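11S globulin seed storage protein (Amaranthus hypochondriacus, PDB 3QAC) probably serves as a seed storage protein, a nutrient reserve built from subunits that each carry two cupin domains. Local coordinates at residues 20-25 with 40-45; 343-348 with 400-405. All blocks are in the same frame, centred on the assembly; numbering follows the deposited sequence.

How the interactions relate
Interaction 1 (20-25 with 40-45) comes first along the chain and closes before interaction 2 (343-348 with 400-405) opens, so the two lie in series, one in each cupin range. Their centres are about 16 Å apart and their nearest atoms about 5 Å apart, without touching. Strand 377-380 links them: L22, E44 and F45 of interaction 1 pack on it, and in interaction 2 it is the sheet neighbour of strand 346-351. In return, strand 158-164 of the N-terminal cupin packs on I347 and F400. Both contacts therefore sit where the two cupin domains of one subunit meet, and interaction 2 also reaches a second subunit.

Interaction 1. Residues 20-25 with 40-45; sequences TALEPT and SNEQEF
L22 reaches across to three residues of 40-45, and its two methyl groups divide the work. CD1 lies 3.6 Å from F45 CE1, meeting the ring obliquely, and also rests against the carboxylate end of E44. CD2 approaches the carboxylate of E42, 3.5 Å from E42 CD, as the two side chains run past one another, heading opposite ways. The polar part of the contact belongs to E44, whose OE2 accepts the backbone N-H of T20 (T20 N to E44 OE2 3.2 Å). This bond is bent, 142° at the hydrogen, although the donor arrives nearly along the C-O axis. A water bridges the same two residues, donating to T20 O at 2.6 Å and to E44 OE2 at 2.9 Å, so OE2 of the buried E44 receives two donors. E44 bends at its second torsion (chi2 -90°), which turns the carboxylate to T20 instead of extending the chain.

Further out, E42 holds the N-cap position of helix 43-48, and a weak bond runs from F45 N to E42 O. The L22 backbone is hydrogen-bonded to L377, and W38 NE1 donates to L22 O; F45 also packs on V52. The loop before strand 26-30 thus lies on the first turn of helix 43-48, and L22, E44 and F45 rest on strand 377-380 of the C-terminal cupin, placing the contact at the face between the two cupins.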
loop_
_atom_site.group_PDB
_atom_site.type_symbol
_atom_site.label_atom_id
_atom_site.label_comp_id
_atom_site.label_asym_id
_atom_site.label_seq_id
_atom_site.Cartn_x
_atom_site.Cartn_y
_atom_site.Cartn_z
ATOM N N THR A 20 -14.226 0.678 23.829
ATOM C CA THR A 20 -15.572 0.521 24.306
ATOM C C THR A 20 -16.174 -0.720 23.677
ATOM O O THR A 20 -15.817 -1.095 22.558
ATOM C CB THR A 20 -16.383 1.788 23.983
ATOM O OG1 THR A 20 -16.475 2.593 25.167
ATOM C CG2 THR A 20 -17.765 1.446 23.484
ATOM N N ALA A 21 -17.043 -1.394 24.417
ATOM C CA ALA A 21 -17.872 -2.420 23.823
ATOM C C ALA A 21 -18.832 -1.667 22.917
ATOM O O ALA A 21 -19.649 -0.885 23.387
ATOM C CB ALA A 21 -18.614 -3.183 24.890
ATOM N N LEU A 22 -18.699 -1.882 21.617
ATOM C CA LEU A 22 -19.468 -1.142 20.627
ATOM C C LEU A 22 -20.664 -1.904 20.083
ATOM O O LEU A 22 -20.603 -3.099 19.783
ATOM C CB LEU A 22 -18.570 -0.698 19.474
ATOM C CG LEU A 22 -17.449 0.255 19.883
ATOM C CD1 LEU A 22 -16.383 0.386 18.792
ATOM C CD2 LEU A 22 -18.032 1.642 20.290
ATOM N N GLU A 23 -21.763 -1.177 19.948
ATOM C CA GLU A 23 -22.970 -1.720 19.377
ATOM C C GLU A 23 -23.420 -0.798 18.263
ATOM O O GLU A 23 -22.931 0.329 18.155
ATOM C CB GLU A 23 -24.031 -1.859 20.454
ATOM C CG GLU A 23 -23.508 -2.580 21.677
ATOM C CD GLU A 23 -24.577 -2.754 22.735
ATOM O OE1 GLU A 23 -25.759 -2.900 22.363
ATOM O OE2 GLU A 23 -24.237 -2.743 23.934
ATOM N N PRO A 24 -24.301 -1.302 17.388
ATOM C CA PRO A 24 -24.779 -0.486 16.273
ATOM C C PRO A 24 -25.345 0.814 16.822
ATOM O O PRO A 24 -25.977 0.788 17.875
ATOM C CB PRO A 24 -25.911 -1.327 15.670
ATOM C CG PRO A 24 -25.653 -2.710 16.113
ATOM C CD PRO A 24 -24.960 -2.612 17.444
ATOM N N THR A 25 -25.104 1.926 16.140
ATOM C CA THR A 25 -25.701 3.195 16.541
ATOM C C THR A 25 -26.767 3.665 15.547
ATOM O O THR A 25 -27.503 4.606 15.822
ATOM C CB THR A 25 -24.648 4.291 16.739
ATOM O OG1 THR A 25 -23.964 4.513 15.501
ATOM C CG2 THR A 25 -23.654 3.879 17.833
ATOM N N SER A 40 -18.814 4.370 12.622
ATOM C CA SER A 40 -17.483 4.382 12.048
ATOM C C SER A 40 -16.653 5.559 12.516
ATOM O O SER A 40 -15.456 5.606 12.239
ATOM C CB SER A 40 -17.555 4.391 10.523
ATOM O OG SER A 40 -18.272 3.276 10.065
ATOM N N ASN A 41 -17.275 6.511 13.213
ATOM C CA ASN A 41 -16.525 7.657 13.725
ATOM C C ASN A 41 -15.835 7.311 15.016
ATOM O O ASN A 41 -14.882 7.968 15.394
ATOM C CB ASN A 41 -17.420 8.873 13.964
ATOM C CG ASN A 41 -17.816 9.562 12.690
ATOM O OD1 ASN A 41 -16.961 9.967 11.905
ATOM N ND2 ASN A 41 -19.120 9.715 12.480
ATOM N N GLU A 42 -16.332 6.300 15.717
ATOM C CA GLU A 42 -15.638 5.842 16.917
ATOM C C GLU A 42 -14.140 5.772 16.658
ATOM O O GLU A 42 -13.690 5.220 15.654
ATOM C CB GLU A 42 -16.160 4.477 17.355
ATOM C CG GLU A 42 -17.547 4.548 17.952
ATOM C CD GLU A 42 -17.535 5.031 19.401
ATOM O OE1 GLU A 42 -18.645 5.160 19.962
ATOM O OE2 GLU A 42 -16.428 5.266 19.975
ATOM N N GLN A 43 -13.373 6.335 17.577
ATOM C CA GLN A 43 -11.947 6.463 17.394
ATOM C C GLN A 43 -11.295 5.145 16.977
ATOM O O GLN A 43 -10.437 5.124 16.096
ATOM C CB GLN A 43 -11.288 6.955 18.675
ATOM C CG GLN A 43 -9.812 7.171 18.513
ATOM C CD GLN A 43 -9.176 7.763 19.732
ATOM O OE1 GLN A 43 -9.859 8.322 20.599
ATOM N NE2 GLN A 43 -7.855 7.654 19.818
ATOM N N GLU A 44 -11.669 4.054 17.631
ATOM C CA GLU A 44 -10.989 2.803 17.357
ATOM C C GLU A 44 -11.354 2.268 15.970
ATOM O O GLU A 44 -10.574 1.527 15.392
ATOM C CB GLU A 44 -11.196 1.755 18.464
ATOM C CG GLU A 44 -12.641 1.392 18.767
ATOM C CD GLU A 44 -13.258 2.295 19.847
ATOM O OE1 GLU A 44 -13.210 3.544 19.695
ATOM O OE2 GLU A 44 -13.783 1.751 20.851
ATOM N N PHE A 45 -12.518 2.649 15.435
ATOM C CA PHE A 45 -12.835 2.313 14.048
ATOM C C PHE A 45 -11.992 3.136 13.092
ATOM O O PHE A 45 -11.570 2.651 12.041
ATOM C CB PHE A 45 -14.309 2.507 13.714
ATOM C CG PHE A 45 -15.182 1.398 14.199
ATOM C CD1 PHE A 45 -16.356 1.672 14.870
ATOM C CD2 PHE A 45 -14.824 0.083 14.000
ATOM C CE1 PHE A 45 -17.173 0.662 15.328
ATOM C CE2 PHE A 45 -15.641 -0.942 14.458
ATOM C CZ PHE A 45 -16.824 -0.642 15.140
HETATM O O HOH W 1 -13.967 -1.129 20.742
#

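Interaction 2. Residues 343-348 with 400-405; sequences NAHNIM and FKTSEN
The A344 methyl packs on S403 OG, 3.4 Å from A344 CB; the same hydroxyl makes at best a long, weak contact with N343 O, since E404 O lies within reach of its proton. H345 makes a two-way link with T402: H345 N donates to T402 OG1 at 2.9 Å, while T402 N returns a bond to H345 O at 3.1 Å, lying in the carbonyl plane. T402 OG1 sits between its own backbone N and carbonyl carbon (chi1 64°), which aims it at H345 N and leaves it near the plane of the imidazole, at the ring edge. N346 and K401 form a non-hydrogen-bonded antiparallel pair, their side chains running alongside one another on the same face of the sheet. I347 and F400 form the adjacent hydrogen-bonded pair: I347 N to F400 O is 2.8 Å and F400 N to I347 O 3.0 Å, the latter donor 39° out of the carbonyl plane.

Q172 of the second subunit donates to T402 OG1 through NE2 and accepts from H345 NE2 through its backbone O. The threonine hydroxyl oxygen thus takes one N-H from its own chain and one from Q172 of the second subunit, coupling the end of the strand pair directly to the subunit interface.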
loop_
_atom_site.group_PDB
_atom_site.type_symbol
_atom_site.label_atom_id
_atom_site.label_comp_id
_atom_site.label_asym_id
_atom_site.label_seq_id
_atom_site.Cartn_x
_atom_site.Cartn_y
_atom_site.Cartn_z
ATOM N N ASN A 343 0.364 -8.277 13.436
ATOM C CA ASN A 343 0.319 -7.614 12.144
ATOM C C ASN A 343 -0.983 -6.911 11.784
ATOM O O ASN A 343 -1.087 -6.293 10.732
ATOM C CB ASN A 343 0.741 -8.603 11.033
ATOM C CG ASN A 343 0.348 -10.033 11.343
ATOM O OD1 ASN A 343 -0.638 -10.284 12.045
ATOM N ND2 ASN A 343 1.123 -10.988 10.829
ATOM N N ALA A 344 -1.973 -6.987 12.650
ATOM C CA ALA A 344 -3.322 -6.655 12.228
ATOM C C ALA A 344 -4.180 -6.122 13.385
ATOM O O ALA A 344 -3.981 -6.499 14.555
ATOM C CB ALA A 344 -3.983 -7.890 11.612
ATOM N N HIS A 345 -5.120 -5.240 13.047
ATOM C CA HIS A 345 -6.171 -4.851 13.980
ATOM C C HIS A 345 -7.120 -6.013 14.048
ATOM O O HIS A 345 -7.352 -6.712 13.073
ATOM C CB HIS A 345 -6.961 -3.615 13.509
ATOM C CG HIS A 345 -6.131 -2.379 13.404
ATOM N ND1 HIS A 345 -5.724 -1.662 14.511
ATOM C CD2 HIS A 345 -5.612 -1.742 12.331
ATOM C CE1 HIS A 345 -4.982 -0.642 14.122
ATOM N NE2 HIS A 345 -4.905 -0.662 12.805
ATOM N N ASN A 346 -7.718 -6.184 15.204
ATOM C CA ASN A 346 -8.626 -7.272 15.380
ATOM C C ASN A 346 -9.996 -6.748 15.774
ATOM O O ASN A 346 -10.167 -6.192 16.865
ATOM C CB ASN A 346 -8.067 -8.160 16.468
ATOM C CG ASN A 346 -8.726 -9.464 16.494
ATOM O OD1 ASN A 346 -9.936 -9.534 16.334
ATOM N ND2 ASN A 346 -7.946 -10.531 16.667
ATOM N N ILE A 347 -10.968 -6.887 14.890
ATOM C CA ILE A 347 -12.307 -6.473 15.245
ATOM C C ILE A 347 -12.977 -7.707 15.780
ATOM O O ILE A 347 -13.460 -8.539 15.023
ATOM C CB ILE A 347 -13.110 -5.857 14.078
ATOM C CG1 ILE A 347 -12.508 -4.518 13.663
ATOM C CG2 ILE A 347 -14.545 -5.591 14.502
ATOM C CD1 ILE A 347 -11.067 -4.619 13.103
ATOM N N MET A 348 -12.949 -7.840 17.097
ATOM C CA MET A 348 -13.558 -8.985 17.738
ATOM C C MET A 348 -15.020 -8.767 18.080
ATOM O O MET A 348 -15.366 -8.004 18.979
ATOM C CB MET A 348 -12.829 -9.364 19.008
ATOM C CG MET A 348 -13.678 -10.336 19.783
ATOM S SD MET A 348 -12.842 -10.941 21.206
ATOM C CE MET A 348 -12.522 -9.398 22.032
ATOM N N PHE A 400 -12.386 -10.312 12.903
ATOM C CA PHE A 400 -12.072 -9.900 11.546
ATOM C C PHE A 400 -10.712 -9.234 11.665
ATOM O O PHE A 400 -10.479 -8.459 12.586
ATOM C CB PHE A 400 -13.153 -8.958 11.025
ATOM C CG PHE A 400 -14.541 -9.557 11.050
ATOM C CD1 PHE A 400 -15.337 -9.458 12.184
ATOM C CD2 PHE A 400 -15.040 -10.244 9.941
ATOM C CE1 PHE A 400 -16.603 -10.020 12.199
ATOM C CE2 PHE A 400 -16.302 -10.798 9.953
ATOM C CZ PHE A 400 -17.081 -10.692 11.070
ATOM N N LYS A 401 -9.777 -9.592 10.801
ATOM C CA LYS A 401 -8.418 -9.103 10.963
ATOM C C LYS A 401 -7.994 -8.311 9.746
ATOM O O LYS A 401 -8.144 -8.766 8.605
ATOM C CB LYS A 401 -7.452 -10.255 11.203
ATOM C CG LYS A 401 -7.518 -10.836 12.613
ATOM C CD LYS A 401 -7.156 -12.317 12.639
ATOM C CE LYS A 401 -6.627 -12.759 14.012
ATOM N NZ LYS A 401 -7.674 -13.121 15.009
ATOM N N THR A 402 -7.454 -7.124 9.999
ATOM C CA THR A 402 -7.164 -6.173 8.933
ATOM C C THR A 402 -5.853 -6.443 8.211
ATOM O O THR A 402 -5.210 -5.509 7.767
ATOM C CB THR A 402 -7.100 -4.742 9.469
ATOM O OG1 THR A 402 -6.002 -4.639 10.374
ATOM C CG2 THR A 402 -8.387 -4.389 10.208
ATOM N N SER A 403 -5.437 -7.702 8.104
ATOM C CA SER A 403 -4.343 -8.021 7.186
ATOM C C SER A 403 -4.331 -9.469 6.792
ATOM O O SER A 403 -5.084 -10.277 7.315
ATOM C CB SER A 403 -2.981 -7.657 7.764
ATOM O OG SER A 403 -2.530 -8.658 8.650
ATOM N N GLU A 404 -3.451 -9.776 5.848
ATOM C CA GLU A 404 -3.307 -11.119 5.335
ATOM C C GLU A 404 -2.677 -11.990 6.420
ATOM O O GLU A 404 -1.769 -11.557 7.116
ATOM C CB GLU A 404 -2.439 -11.088 4.077
ATOM C CG GLU A 404 -1.990 -12.457 3.620
ATOM C CD GLU A 404 -1.567 -12.479 2.170
ATOM O OE1 GLU A 404 -1.077 -11.429 1.678
ATOM O OE2 GLU A 404 -1.730 -13.547 1.526
ATOM N N ASN A 405 -3.185 -13.203 6.589
ATOM C CA ASN A 405 -2.576 -14.136 7.533
ATOM C C ASN A 405 -2.105 -13.401 8.770
ATOM O O ASN A 405 -0.918 -13.449 9.112
ATOM C CB ASN A 405 -1.358 -14.820 6.919
ATOM C CG ASN A 405 -1.563 -15.200 5.473
ATOM O OD1 ASN A 405 -0.755 -14.841 4.620
ATOM N ND2 ASN A 405 -2.632 -15.936 5.189
#